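PDB 6EYU: bacteriorhodopsin from Nanosalina sp., which pumps protons inward across the cell membrane as a xenorhodopsin, a light-driven seven-helix protein carrying covalently bound retinal. Local coordinates for residues Gly9-Gln14 and Asn61-Ser66; Leu32-Lys37 and Asp220-His225; Ala167-Ile172 and Lys213-Phe218. All blocks are in the same frame, centred on the assembly; numbering follows the deposited sequence.

Contact 1. Residues Gly9-Gln14 and Asn61-Ser66; sequences GGFGSQ and NFLNQS. With MUN ([(2~{S})-2,3-bis(oxidanyl)propyl] (~{E})-undec-2-enoate), chain U; LFA (eicosane), chain F.
Gln14 and Leu63 bring the two backbones nearest, 7.1 Å from CA to CA, where the type I turn Phe11-Gln14 at the start of helix 14-38 faces the weakly bonded end of helix 42-63. The turn is closed by the backbone bond from Gln14 N to Phe11 O. Phe11 reaches across because its CG stands anti to the backbone N (chi1 -170°), which sends the far end of the ring to the other backbone: CZ lies 3.4 Å from Phe62 O, and CE2 touches the same oxygen. The approach is oblique, neither over the ring face nor at its edge. Gln14 covers one face of this ring, with its CB 3.5 Å above the plane and over the centre, while Ser13 OG sits in plane at the edge. Beyond CB the Gln14 chain runs extended past Leu63, bringing CG to 4.2 Å from Leu63 CD2. The two methyls of Leu63 therefore divide their work: CD2 meets Gln14 and, less closely, Phe11 CZ, whereas CD1 approaches the ester carbonyl oxygen OAD of the monoacylglycerol at 3.2 Å. On the other flank Gln14 NE2 lies 3.3 Å from C20, the end of an eicosane chain. With an alanine here, CB could still lie over the Phe11 ring, but the loss of CG and the amide would probably open a gap between Leu63 CD2 and the eicosane end. Farther along, Asn61 OD1 accepts a bond from Ser66 OG that comes from above its carbonyl plane, and a weak one from Gln124 of a second subunit. Between the segments themselves the contacts are apolar or ring-to-carbonyl, consistent with shape packing, rather than directional bonds, joining them.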
loop_
_atom_site.group_PDB
_atom_site.type_symbol
_atom_site.label_atom_id
_atom_site.label_comp_id
_atom_site.label_asym_id
_atom_site.label_seq_id
_atom_site.Cartn_x
_atom_site.Cartn_y
_atom_site.Cartn_z
ATOM N N GLY A 9 -26.746 -15.907 16.851
ATOM C CA GLY A 9 -27.778 -16.894 16.557
ATOM C C GLY A 9 -27.300 -17.949 15.578
ATOM O O GLY A 9 -26.268 -18.587 15.793
ATOM N N GLY A 10 -28.071 -18.155 14.516
ATOM C CA GLY A 10 -27.875 -19.303 13.637
ATOM C C GLY A 10 -26.645 -19.156 12.762
ATOM O O GLY A 10 -26.152 -20.135 12.202
ATOM N N PHE A 11 -26.190 -17.919 12.590
ATOM C CA PHE A 11 -25.132 -17.618 11.632
ATOM C C PHE A 11 -25.483 -18.174 10.256
ATOM O O PHE A 11 -24.766 -19.015 9.713
ATOM C CB PHE A 11 -23.802 -18.204 12.109
ATOM C CG PHE A 11 -22.616 -17.742 11.311
ATOM C CD1 PHE A 11 -22.775 -16.857 10.257
ATOM C CD2 PHE A 11 -21.337 -18.156 11.645
ATOM C CE1 PHE A 11 -21.684 -16.420 9.530
ATOM C CE2 PHE A 11 -20.242 -17.722 10.923
ATOM C CZ PHE A 11 -20.415 -16.850 9.865
ATOM N N GLY A 12 -26.583 -17.685 9.691
ATOM C CA GLY A 12 -27.199 -18.325 8.536
ATOM C C GLY A 12 -26.409 -18.116 7.258
ATOM O O GLY A 12 -26.718 -18.709 6.225
ATOM N N SER A 13 -25.412 -17.238 7.313
ATOM C CA SER A 13 -24.647 -16.883 6.124
ATOM C C SER A 13 -23.394 -17.744 5.996
ATOM O O SER A 13 -22.714 -17.714 4.971
ATOM C CB SER A 13 -24.260 -15.402 6.159
ATOM O OG SER A 13 -23.595 -15.077 7.368
ATOM N N GLN A 14 -23.131 -18.560 7.013
ATOM C CA GLN A 14 -21.838 -19.221 7.146
ATOM C C GLN A 14 -21.579 -20.159 5.971
ATOM O O GLN A 14 -20.446 -20.278 5.505
ATOM C CB GLN A 14 -21.766 -20.002 8.460
ATOM C CG GLN A 14 -20.638 -21.019 8.512
ATOM C CD GLN A 14 -20.386 -21.542 9.913
ATOM O OE1 GLN A 14 -19.503 -21.056 10.619
ATOM N NE2 GLN A 14 -21.098 -22.601 10.284
ATOM N N ASN A 61 -12.432 -14.086 8.247
ATOM C CA ASN A 61 -12.598 -13.312 9.472
ATOM C C ASN A 61 -14.061 -13.268 9.903
ATOM O O ASN A 61 -14.378 -12.804 10.998
ATOM C CB ASN A 61 -12.073 -11.888 9.277
ATOM C CG ASN A 61 -10.558 -11.819 9.289
ATOM O OD1 ASN A 61 -9.921 -12.082 10.308
ATOM N ND2 ASN A 61 -9.976 -11.419 8.163
ATOM N N PHE A 62 -14.940 -13.829 9.077
ATOM C CA PHE A 62 -16.319 -14.067 9.487
ATOM C C PHE A 62 -16.485 -15.466 10.073
ATOM O O PHE A 62 -17.391 -15.707 10.871
ATOM C CB PHE A 62 -17.272 -13.882 8.302
ATOM C CG PHE A 62 -17.239 -12.501 7.709
ATOM C CD1 PHE A 62 -17.522 -11.391 8.488
ATOM C CD2 PHE A 62 -16.966 -12.319 6.364
ATOM C CE1 PHE A 62 -17.487 -10.119 7.945
ATOM C CE2 PHE A 62 -16.929 -11.050 5.815
ATOM C CZ PHE A 62 -17.189 -9.949 6.607
ATOM N N LEU A 63 -15.574 -16.368 9.722
ATOM C CA LEU A 63 -15.603 -17.729 10.247
ATOM C C LEU A 63 -14.900 -17.805 11.598
ATOM O O LEU A 63 -15.031 -18.795 12.320
ATOM C CB LEU A 63 -14.938 -18.695 9.265
ATOM C CG LEU A 63 -15.552 -18.754 7.866
ATOM C CD1 LEU A 63 -14.986 -19.930 7.087
ATOM C CD2 LEU A 63 -17.069 -18.842 7.949
ATOM N N ASN A 64 -14.040 -16.828 11.862
ATOM C CA ASN A 64 -13.249 -16.811 13.088
ATOM C C ASN A 64 -13.018 -15.377 13.541
ATOM O O ASN A 64 -12.271 -14.631 12.908
ATOM C CB ASN A 64 -11.901 -17.497 12.861
ATOM C CG ASN A 64 -12.030 -18.997 12.695
ATOM O OD1 ASN A 64 -11.848 -19.528 11.600
ATOM N ND2 ASN A 64 -12.247 -19.697 13.802
ATOM N N GLN A 65 -13.659 -14.992 14.640
ATOM C CA GLN A 65 -13.593 -13.613 15.102
ATOM C C GLN A 65 -12.144 -13.162 15.227
ATOM O O GLN A 65 -11.320 -13.844 15.837
ATOM C CB GLN A 65 -14.300 -13.455 16.447
ATOM C CG GLN A 65 -13.740 -12.322 17.291
ATOM C CD GLN A 65 -14.827 -11.470 17.917
ATOM O OE1 GLN A 65 -14.920 -10.271 17.655
ATOM N NE2 GLN A 65 -15.677 -12.094 18.724
ATOM N N SER A 66 -11.887 -11.936 14.788
ATOM C CA SER A 66 -10.591 -11.304 14.980
ATOM C C SER A 66 -10.791 -9.796 15.080
ATOM O O SER A 66 -11.917 -9.307 14.988
ATOM C CB SER A 66 -9.665 -11.635 13.808
ATOM O OG SER A 66 -9.790 -10.676 12.773
HETATM C CAN MUN U . -9.811 -24.349 0.265
HETATM C CAM MUN U . -9.658 -23.419 1.471
HETATM C CAK MUN U . -10.386 -24.021 2.674
HETATM C CAH MUN U . -11.842 -23.549 2.677
HETATM C CAF MUN U . -12.099 -22.675 3.908
HETATM C CAC MUN U . -11.982 -23.398 5.267
HETATM C CAA MUN U . -12.318 -22.548 6.513
HETATM O OAD MUN U . -12.143 -21.331 6.491
HETATM O OAB MUN U . -12.439 -23.260 7.665
HETATM C CAE MUN U . -11.767 -22.556 8.715
HETATM C CAG MUN U . -12.725 -22.339 9.888
HETATM O OAJ MUN U . -13.973 -22.979 9.611
HETATM C CAI MUN U . -12.115 -22.934 11.159
HETATM O OAL MUN U . -13.119 -23.027 12.172
HETATM C C7 LFA F . -17.655 -25.304 -6.638
HETATM C C8 LFA F . -17.793 -26.360 -5.543
HETATM C C9 LFA F . -17.674 -25.695 -4.174
HETATM C C10 LFA F . -18.935 -25.971 -3.357
HETATM C C11 LFA F . -18.625 -25.806 -1.871
HETATM C C12 LFA F . -19.914 -25.903 -1.056
HETATM C C13 LFA F . -19.594 -25.678 0.421
HETATM C C14 LFA F . -20.868 -25.773 1.259
HETATM C C15 LFA F . -20.505 -25.614 2.734
HETATM C C16 LFA F . -21.633 -26.145 3.617
HETATM C C17 LFA F . -21.672 -25.344 4.918
HETATM C C18 LFA F . -21.503 -26.280 6.112
HETATM C C19 LFA F . -21.836 -25.522 7.396
HETATM C C20 LFA F . -20.968 -24.269 7.484
#

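Contact 2. Residues Leu32-Lys37 and Asp220-His225; sequences LYLPRK and DMYLIH. With MUN ([(2~{S})-2,3-bis(oxidanyl)propyl] (~{E})-undec-2-enoate), chain L; MUN ([(2~{S})-2,3-bis(oxidanyl)propyl] (~{E})-undec-2-enoate), chain T.
Pro35 and Met221 mark the closest approach of the backbones, 7.5 Å between CA atoms, in two helical segments that run almost parallel: their axes differ by 7° in direction and come within 10.7 Å. Helix 32-37 is kinked at Pro35, whose nitrogen carries no hydrogen to give to the preceding turn, and the next nitrogen, Arg36 N, makes only a weak bond to Tyr33 O. Met221 bridges the gap. Its CG stands anti to the carbonyl carbon (chi1 -72°) and the chain bends at its end (chi3 -115°), so that the sulfur, more than the terminal methyl, does the touching. SD lies 4.0 Å from Pro35 CD and is almost as near to CG of the same ring, the two side chains crossing obliquely. It also meets Leu34 CB at 4.1 Å, so one thioether sulfur serves both neighbours at ordinary van der Waals range. A second, looser point joins Leu34 CD1 to Tyr222 OH, 4.3 Å apart, a methyl beside a hydroxyl. Tyr222 otherwise belongs to the lipid side. Its CB is 3.3 Å from the bridging ester oxygen OAB of one monoacylglycerol, which stands obliquely to the ring, while CAI of a second such molecule lies near the ring plane at the edge. Met221 also packs on His48 of helix 42-63, which bonds Asp220 OD2. A further tie between the two helices, at the end of helix 14-38, is the bond of His225 ND1 to Leu38 O. All four touching residues are buried, and their packing is mostly apolar. This is the lateral joint between the first and last transmembrane helices, parallel neighbours that close the ring of the seven-helix bundle of microbial rhodopsins.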
loop_
_atom_site.group_PDB
_atom_site.type_symbol
_atom_site.label_atom_id
_atom_site.label_comp_id
_atom_site.label_asym_id
_atom_site.label_seq_id
_atom_site.Cartn_x
_atom_site.Cartn_y
_atom_site.Cartn_z
ATOM N N LEU A 32 -4.734 -18.929 -12.789
ATOM C CA LEU A 32 -3.302 -19.006 -13.059
ATOM C C LEU A 32 -3.030 -19.893 -14.269
ATOM O O LEU A 32 -2.077 -19.669 -15.014
ATOM C CB LEU A 32 -2.561 -19.552 -11.837
ATOM C CG LEU A 32 -2.525 -18.611 -10.631
ATOM C CD1 LEU A 32 -1.654 -19.184 -9.523
ATOM C CD2 LEU A 32 -2.030 -17.236 -11.050
ATOM N N TYR A 33 -3.866 -20.911 -14.448
ATOM C CA TYR A 33 -3.662 -21.897 -15.501
ATOM C C TYR A 33 -4.252 -21.403 -16.819
ATOM O O TYR A 33 -3.734 -21.708 -17.893
ATOM C CB TYR A 33 -4.305 -23.229 -15.106
ATOM C CG TYR A 33 -4.653 -24.121 -16.277
ATOM C CD1 TYR A 33 -3.700 -24.971 -16.825
ATOM C CD2 TYR A 33 -5.977 -24.297 -16.659
ATOM C CE1 TYR A 33 -4.039 -25.892 -17.798
ATOM C CE2 TYR A 33 -6.326 -25.216 -17.632
ATOM C CZ TYR A 33 -5.351 -26.003 -18.204
ATOM O OH TYR A 33 -5.690 -26.902 -19.190
ATOM N N LEU A 34 -5.281 -20.566 -16.724
ATOM C CA LEU A 34 -6.123 -20.263 -17.875
ATOM C C LEU A 34 -5.343 -19.511 -18.948
ATOM O O LEU A 34 -5.596 -19.689 -20.140
ATOM C CB LEU A 34 -7.340 -19.441 -17.445
ATOM C CG LEU A 34 -8.693 -20.125 -17.655
ATOM C CD1 LEU A 34 -8.613 -21.128 -18.794
ATOM C CD2 LEU A 34 -9.153 -20.802 -16.373
ATOM N N PRO A 35 -4.422 -18.631 -18.528
ATOM C CA PRO A 35 -3.771 -17.777 -19.512
ATOM C C PRO A 35 -2.962 -18.557 -20.544
ATOM O O PRO A 35 -2.942 -18.188 -21.718
ATOM C CB PRO A 35 -2.858 -16.903 -18.658
ATOM C CG PRO A 35 -3.585 -16.775 -17.362
ATOM C CD PRO A 35 -4.364 -18.051 -17.174
ATOM N N ARG A 36 -2.340 -19.651 -20.118
ATOM C CA ARG A 36 -1.517 -20.456 -21.015
ATOM C C ARG A 36 -2.392 -21.237 -21.991
ATOM O O ARG A 36 -1.972 -21.537 -23.109
ATOM C CB ARG A 36 -0.641 -21.421 -20.214
ATOM N N LYS A 37 -3.649 -21.442 -21.613
ATOM C CA LYS A 37 -4.564 -22.255 -22.405
ATOM C C LYS A 37 -5.304 -21.404 -23.434
ATOM O O LYS A 37 -5.904 -21.932 -24.371
ATOM C CB LYS A 37 -5.572 -22.959 -21.494
ATOM N N ASP A 220 -13.620 -12.248 -18.118
ATOM C CA ASP A 220 -12.653 -11.299 -18.659
ATOM C C ASP A 220 -11.697 -11.998 -19.617
ATOM O O ASP A 220 -11.421 -11.501 -20.709
ATOM C CB ASP A 220 -11.864 -10.643 -17.524
ATOM C CG ASP A 220 -10.758 -9.739 -18.030
ATOM O OD1 ASP A 220 -11.015 -8.948 -18.961
ATOM O OD2 ASP A 220 -9.657 -9.758 -17.440
ATOM N N MET A 221 -11.223 -13.175 -19.218
ATOM C CA MET A 221 -10.141 -13.844 -19.929
ATOM C C MET A 221 -10.674 -14.545 -21.173
ATOM O O MET A 221 -10.007 -14.578 -22.209
ATOM C CB MET A 221 -9.454 -14.857 -19.011
ATOM C CG MET A 221 -8.601 -14.222 -17.926
ATOM S SD MET A 221 -7.385 -15.358 -17.235
ATOM C CE MET A 221 -7.979 -15.500 -15.551
ATOM N N TYR A 222 -11.932 -14.969 -21.113
ATOM C CA TYR A 222 -12.574 -15.617 -22.251
ATOM C C TYR A 222 -12.995 -14.592 -23.304
ATOM O O TYR A 222 -12.883 -14.844 -24.503
ATOM C CB TYR A 222 -13.789 -16.425 -21.789
ATOM C CG TYR A 222 -13.467 -17.858 -21.424
ATOM C CD1 TYR A 222 -13.287 -18.823 -22.406
ATOM C CD2 TYR A 222 -13.334 -18.243 -20.095
ATOM C CE1 TYR A 222 -12.988 -20.131 -22.076
ATOM C CE2 TYR A 222 -13.031 -19.548 -19.757
ATOM C CZ TYR A 222 -12.862 -20.488 -20.751
ATOM O OH TYR A 222 -12.566 -21.791 -20.417
ATOM N N LEU A 223 -13.410 -13.412 -22.851
ATOM C CA LEU A 223 -13.825 -12.348 -23.760
ATOM C C LEU A 223 -12.640 -11.848 -24.582
ATOM O O LEU A 223 -12.757 -11.637 -25.789
ATOM C CB LEU A 223 -14.440 -11.185 -22.976
ATOM C CG LEU A 223 -15.936 -10.951 -23.195
ATOM C CD1 LEU A 223 -16.683 -12.273 -23.272
ATOM C CD2 LEU A 223 -16.507 -10.073 -22.091
ATOM N N ILE A 224 -11.530 -11.573 -23.903
ATOM C CA ILE A 224 -10.274 -11.258 -24.574
ATOM C C ILE A 224 -9.899 -12.368 -25.550
ATOM O O ILE A 224 -9.685 -12.122 -26.737
ATOM C CB ILE A 224 -9.130 -11.092 -23.557
ATOM C CG1 ILE A 224 -9.244 -9.742 -22.848
ATOM C CG2 ILE A 224 -7.781 -11.218 -24.249
ATOM C CD1 ILE A 224 -8.421 -9.648 -21.582
ATOM N N HIS A 225 -9.772 -13.581 -25.025
ATOM C CA HIS A 225 -9.495 -14.754 -25.843
ATOM C C HIS A 225 -10.348 -14.750 -27.109
ATOM O O HIS A 225 -9.824 -14.722 -28.222
ATOM C CB HIS A 225 -9.767 -16.023 -25.036
ATOM C CG HIS A 225 -9.675 -17.282 -25.839
ATOM N ND1 HIS A 225 -8.503 -17.701 -26.430
ATOM C CD2 HIS A 225 -10.577 -18.268 -26.053
ATOM C CE1 HIS A 225 -8.698 -18.872 -27.010
ATOM N NE2 HIS A 225 -9.949 -19.238 -26.797
HETATM C CAR MUN L . -16.034 -21.850 -9.285
HETATM C CAQ MUN L . -16.455 -21.710 -10.748
HETATM C CAP MUN L . -17.226 -20.403 -10.932
HETATM C CAO MUN L . -18.134 -20.516 -12.159
HETATM C CAN MUN L . -17.996 -19.255 -13.011
HETATM C CAM MUN L . -17.459 -19.633 -14.392
HETATM C CAK MUN L . -18.443 -19.169 -15.467
HETATM C CAH MUN L . -17.966 -17.834 -16.043
HETATM C CAF MUN L . -18.454 -17.688 -17.486
HETATM C CAC MUN L . -17.356 -17.708 -18.553
HETATM C CAA MUN L . -17.835 -17.466 -19.987
HETATM O OAD MUN L . -18.990 -17.734 -20.318
HETATM O OAB MUN L . -16.856 -17.124 -20.867
HETATM C CAE MUN L . -17.215 -17.574 -22.176
HETATM C CAG MUN L . -17.693 -16.386 -23.013
HETATM O OAJ MUN L . -17.027 -15.198 -22.578
HETATM C CAI MUN L . -17.372 -16.640 -24.488
HETATM O OAL MUN L . -16.024 -17.100 -24.610
HETATM C CAN MUN T . -16.593 -28.269 -14.768
HETATM C CAM MUN T . -16.964 -27.266 -15.862
HETATM C CAK MUN T . -16.117 -27.537 -17.108
HETATM C CAH MUN T . -16.518 -26.564 -18.220
HETATM C CAF MUN T . -15.481 -26.618 -19.346
HETATM C CAC MUN T . -15.873 -25.890 -20.637
HETATM C CAA MUN T . -14.716 -25.511 -21.566
HETATM O OAD MUN T . -13.580 -25.944 -21.365
HETATM O OAB MUN T . -15.090 -24.891 -22.718
HETATM C CAE MUN T . -14.483 -23.598 -22.794
HETATM C CAG MUN T . -13.419 -23.594 -23.894
HETATM O OAJ MUN T . -13.399 -24.868 -24.544
HETATM C CAI MUN T . -13.744 -22.504 -24.918
HETATM O OAL MUN T . -12.945 -22.694 -26.088
#

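Contact 3. Residues Ala167-Ile172 and Lys213-Phe218; sequences AGYIGI and KQVYGF. With RET (retinal), chain D; MUN ([(2~{S})-2,3-bis(oxidanyl)propyl] (~{E})-undec-2-enoate), chain L.
Ile170 and Tyr216 meet with their side chains at about a right angle, joining two neighbouring helices of the seven-helix rhodopsin bundle. The segments are antiparallel, at 168°, with axes 11.7 Å apart, so large side chains must span the gap. The branch that does so is CD1 of Ile170, which lies over one face of the Tyr216 ring in a CH-pi contact: it is 3.6 Å from the ring centroid, 24° off the normal and shifted toward the rim at CD1 and CE1. The same methyl lies in plane at the edge of the Tyr169 ring, so it touches one aromatic face and, to one side, one aromatic edge. Tyr169, on the same segment, also points toward helix 198-230. The trans setting of its chi1 carries the ring across, where CE2 rests 4.2 Å from Tyr216 CB and the ring meets Val215 obliquely. Tyr169 and Val215 also cross at about a right angle, and the hydroxyl comes down on the methyl, with Tyr169 OH 3.2 Å from Val215 CG1, a close fit. Both phenols have polar partners beyond the interface: Tyr169 OH bonds Phe211 O, one turn earlier on helix 198-230, and Tyr216 OH bonds Ile84 O on helix 72-93. These bonds are likely to limit the swing of each ring, and they tie three helices together. Along the same segment Phe218 turns to the lipid, its CD2 3.4 Å from CAM of a monoacylglycerol chain. Lys213 points away from helix 157-183 into the retinal pocket, against Val52, Ser55 and Ser80. Its chain is straight until it bends at chi4 (82°), and there NZ is bonded covalently to retinal C15 at 1.3 Å, the Schiff-base linkage of the chromophore.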
loop_
_atom_site.group_PDB
_atom_site.type_symbol
_atom_site.label_atom_id
_atom_site.label_comp_id
_atom_site.label_asym_id
_atom_site.label_seq_id
_atom_site.Cartn_x
_atom_site.Cartn_y
_atom_site.Cartn_z
ATOM N N ALA A 167 -17.060 -3.608 -18.934
ATOM C CA ALA A 167 -17.235 -2.319 -18.278
ATOM C C ALA A 167 -18.677 -2.148 -17.812
ATOM O O ALA A 167 -18.928 -1.706 -16.691
ATOM C CB ALA A 167 -16.845 -1.191 -19.220
ATOM N N GLY A 168 -19.618 -2.574 -18.648
ATOM C CA GLY A 168 -21.026 -2.601 -18.267
ATOM C C GLY A 168 -21.280 -3.533 -17.097
ATOM O O GLY A 168 -21.829 -3.125 -16.074
ATOM N N TYR A 169 -20.981 -4.811 -17.299
ATOM C CA TYR A 169 -21.052 -5.801 -16.231
ATOM C C TYR A 169 -20.604 -5.215 -14.894
ATOM O O TYR A 169 -21.346 -5.253 -13.913
ATOM C CB TYR A 169 -20.192 -7.015 -16.590
ATOM C CG TYR A 169 -20.331 -8.177 -15.634
ATOM C CD1 TYR A 169 -21.316 -9.138 -15.828
ATOM C CD2 TYR A 169 -19.341 -8.443 -14.698
ATOM C CE1 TYR A 169 -21.360 -10.284 -15.058
ATOM C CE2 TYR A 169 -19.394 -9.571 -13.901
ATOM C CZ TYR A 169 -20.410 -10.484 -14.080
ATOM O OH TYR A 169 -20.472 -11.604 -13.282
ATOM N N ILE A 170 -19.372 -4.715 -14.846
ATOM C CA ILE A 170 -18.735 -4.378 -13.577
ATOM C C ILE A 170 -19.266 -3.054 -13.033
ATOM O O ILE A 170 -19.492 -2.916 -11.830
ATOM C CB ILE A 170 -17.203 -4.283 -13.720
ATOM C CG1 ILE A 170 -16.518 -5.191 -12.696
ATOM C CG2 ILE A 170 -16.738 -2.847 -13.531
ATOM C CD1 ILE A 170 -16.767 -6.666 -12.925
ATOM N N GLY A 171 -19.568 -2.126 -13.935
ATOM C CA GLY A 171 -20.214 -0.874 -13.558
ATOM C C GLY A 171 -21.503 -1.104 -12.793
ATOM O O GLY A 171 -21.655 -0.642 -11.662
ATOM N N ILE A 172 -22.443 -1.799 -13.425
ATOM C CA ILE A 172 -23.734 -2.079 -12.809
ATOM C C ILE A 172 -23.556 -2.710 -11.431
ATOM O O ILE A 172 -24.206 -2.308 -10.467
ATOM C CB ILE A 172 -24.576 -3.025 -13.686
ATOM C CG1 ILE A 172 -25.449 -2.217 -14.649
ATOM C CG2 ILE A 172 -25.444 -3.924 -12.819
ATOM C CD1 ILE A 172 -24.780 -1.923 -15.975
ATOM N N LYS A 213 -15.927 -11.260 -8.867
ATOM C CA LYS A 213 -14.591 -11.831 -8.730
ATOM C C LYS A 213 -14.515 -13.187 -9.445
ATOM O O LYS A 213 -13.896 -13.304 -10.502
ATOM C CB LYS A 213 -14.240 -11.985 -7.249
ATOM C CG LYS A 213 -14.159 -10.612 -6.576
ATOM C CD LYS A 213 -13.802 -10.732 -5.093
ATOM C CE LYS A 213 -13.694 -9.346 -4.449
ATOM N NZ LYS A 213 -15.034 -8.864 -4.084
ATOM N N GLN A 214 -15.150 -14.201 -8.865
ATOM C CA GLN A 214 -15.068 -15.557 -9.398
ATOM C C GLN A 214 -15.536 -15.596 -10.849
ATOM O O GLN A 214 -14.785 -15.985 -11.744
ATOM C CB GLN A 214 -15.912 -16.516 -8.554
ATOM C CG GLN A 214 -15.162 -17.141 -7.389
ATOM C CD GLN A 214 -15.530 -16.517 -6.057
ATOM O OE1 GLN A 214 -15.826 -17.220 -5.090
ATOM N NE2 GLN A 214 -15.485 -15.192 -5.991
ATOM N N VAL A 215 -16.760 -15.133 -11.082
ATOM C CA VAL A 215 -17.339 -15.132 -12.421
ATOM C C VAL A 215 -16.571 -14.191 -13.342
ATOM O O VAL A 215 -16.344 -14.499 -14.512
ATOM C CB VAL A 215 -18.816 -14.697 -12.388
ATOM C CG1 VAL A 215 -19.362 -14.561 -13.802
ATOM C CG2 VAL A 215 -19.643 -15.686 -11.582
ATOM N N TYR A 216 -16.154 -13.051 -12.800
ATOM C CA TYR A 216 -15.625 -11.961 -13.612
ATOM C C TYR A 216 -14.271 -12.339 -14.202
ATOM O O TYR A 216 -13.977 -12.026 -15.355
ATOM C CB TYR A 216 -15.490 -10.693 -12.766
ATOM C CG TYR A 216 -14.584 -9.643 -13.369
ATOM C CD1 TYR A 216 -14.970 -8.942 -14.505
ATOM C CD2 TYR A 216 -13.452 -9.209 -12.691
ATOM C CE1 TYR A 216 -14.206 -7.903 -15.000
ATOM C CE2 TYR A 216 -12.682 -8.169 -13.176
ATOM C CZ TYR A 216 -13.060 -7.522 -14.333
ATOM O OH TYR A 216 -12.287 -6.499 -14.829
ATOM N N GLY A 217 -13.474 -13.063 -13.422
ATOM C CA GLY A 217 -12.154 -13.493 -13.865
ATOM C C GLY A 217 -12.223 -14.355 -15.111
ATOM O O GLY A 217 -11.451 -14.165 -16.051
ATOM N N PHE A 218 -13.138 -15.319 -15.109
ATOM C CA PHE A 218 -13.390 -16.136 -16.290
ATOM C C PHE A 218 -13.911 -15.272 -17.433
ATOM O O PHE A 218 -13.309 -15.216 -18.507
ATOM C CB PHE A 218 -14.405 -17.235 -15.967
ATOM C CG PHE A 218 -13.867 -18.309 -15.067
ATOM C CD1 PHE A 218 -12.844 -19.138 -15.494
ATOM C CD2 PHE A 218 -14.300 -18.411 -13.755
ATOM C CE1 PHE A 218 -12.299 -20.086 -14.649
ATOM C CE2 PHE A 218 -13.757 -19.353 -12.902
ATOM C CZ PHE A 218 -12.754 -20.192 -13.349
HETATM C C1 RET D . -18.789 1.306 0.075
HETATM C C2 RET D . -18.678 2.433 1.106
HETATM C C3 RET D . -19.769 3.485 0.910
HETATM C C4 RET D . -19.582 4.196 -0.426
HETATM C C5 RET D . -19.288 3.189 -1.538
HETATM C C6 RET D . -18.949 1.884 -1.338
HETATM C C7 RET D . -18.736 1.023 -2.485
HETATM C C8 RET D . -18.349 -0.274 -2.324
HETATM C C9 RET D . -18.043 -1.070 -3.485
HETATM C C10 RET D . -17.688 -2.410 -3.360
HETATM C C11 RET D . -17.447 -3.294 -4.434
HETATM C C12 RET D . -17.031 -4.534 -3.959
HETATM C C13 RET D . -16.582 -5.613 -4.751
HETATM C C14 RET D . -16.172 -6.809 -4.146
HETATM C C15 RET D . -15.610 -7.907 -4.789
HETATM C C16 RET D . -17.513 0.462 0.092
HETATM C C17 RET D . -20.004 0.428 0.379
HETATM C C18 RET D . -19.409 3.678 -2.983
HETATM C C19 RET D . -18.152 -0.446 -4.877
HETATM C C20 RET D . -16.568 -5.485 -6.276
HETATM C CAR MUN L . -16.034 -21.850 -9.285
HETATM C CAQ MUN L . -16.455 -21.710 -10.748
HETATM C CAP MUN L . -17.226 -20.403 -10.932
HETATM C CAO MUN L . -18.134 -20.516 -12.159
HETATM C CAN MUN L . -17.996 -19.255 -13.011
HETATM C CAM MUN L . -17.459 -19.633 -14.392
HETATM C CAK MUN L . -18.443 -19.169 -15.467
HETATM C CAH MUN L . -17.966 -17.834 -16.043
HETATM C CAF MUN L . -18.454 -17.688 -17.486
HETATM C CAC MUN L . -17.356 -17.708 -18.553
HETATM C CAA MUN L . -17.835 -17.466 -19.987
HETATM O OAD MUN L . -18.990 -17.734 -20.318
HETATM O OAB MUN L . -16.856 -17.124 -20.867
HETATM C CAE MUN L . -17.215 -17.574 -22.176
HETATM C CAG MUN L . -17.693 -16.386 -23.013
HETATM O OAJ MUN L . -17.027 -15.198 -22.578
HETATM C CAI MUN L . -17.372 -16.640 -24.488
HETATM O OAL MUN L . -16.024 -17.100 -24.610
#

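The three contacts sample different levels of one seven-helix bundle. Contact 1 lies at one end, where the loop before helix 14-38 meets the end of helix 42-63; contact 2 lies toward the other, about 34 Å away between centres. Contact 3 stands about 27 Å from contact 1 and about 14 Å from contact 2, centre to centre. Contacts 2 and 3 share helix 198-230 and touch directly, Leu34 CD2 lying 3.7 Å from Phe218 CE1, and both border the same monoacylglycerol. Along the chain, contact 1 alternates with contact 2 and both its segments precede contact 3, which falls wholly between the segments of contact 2. Helix 198-230, bearing the retinal, thus packs against both helix 14-38 and helix 157-183.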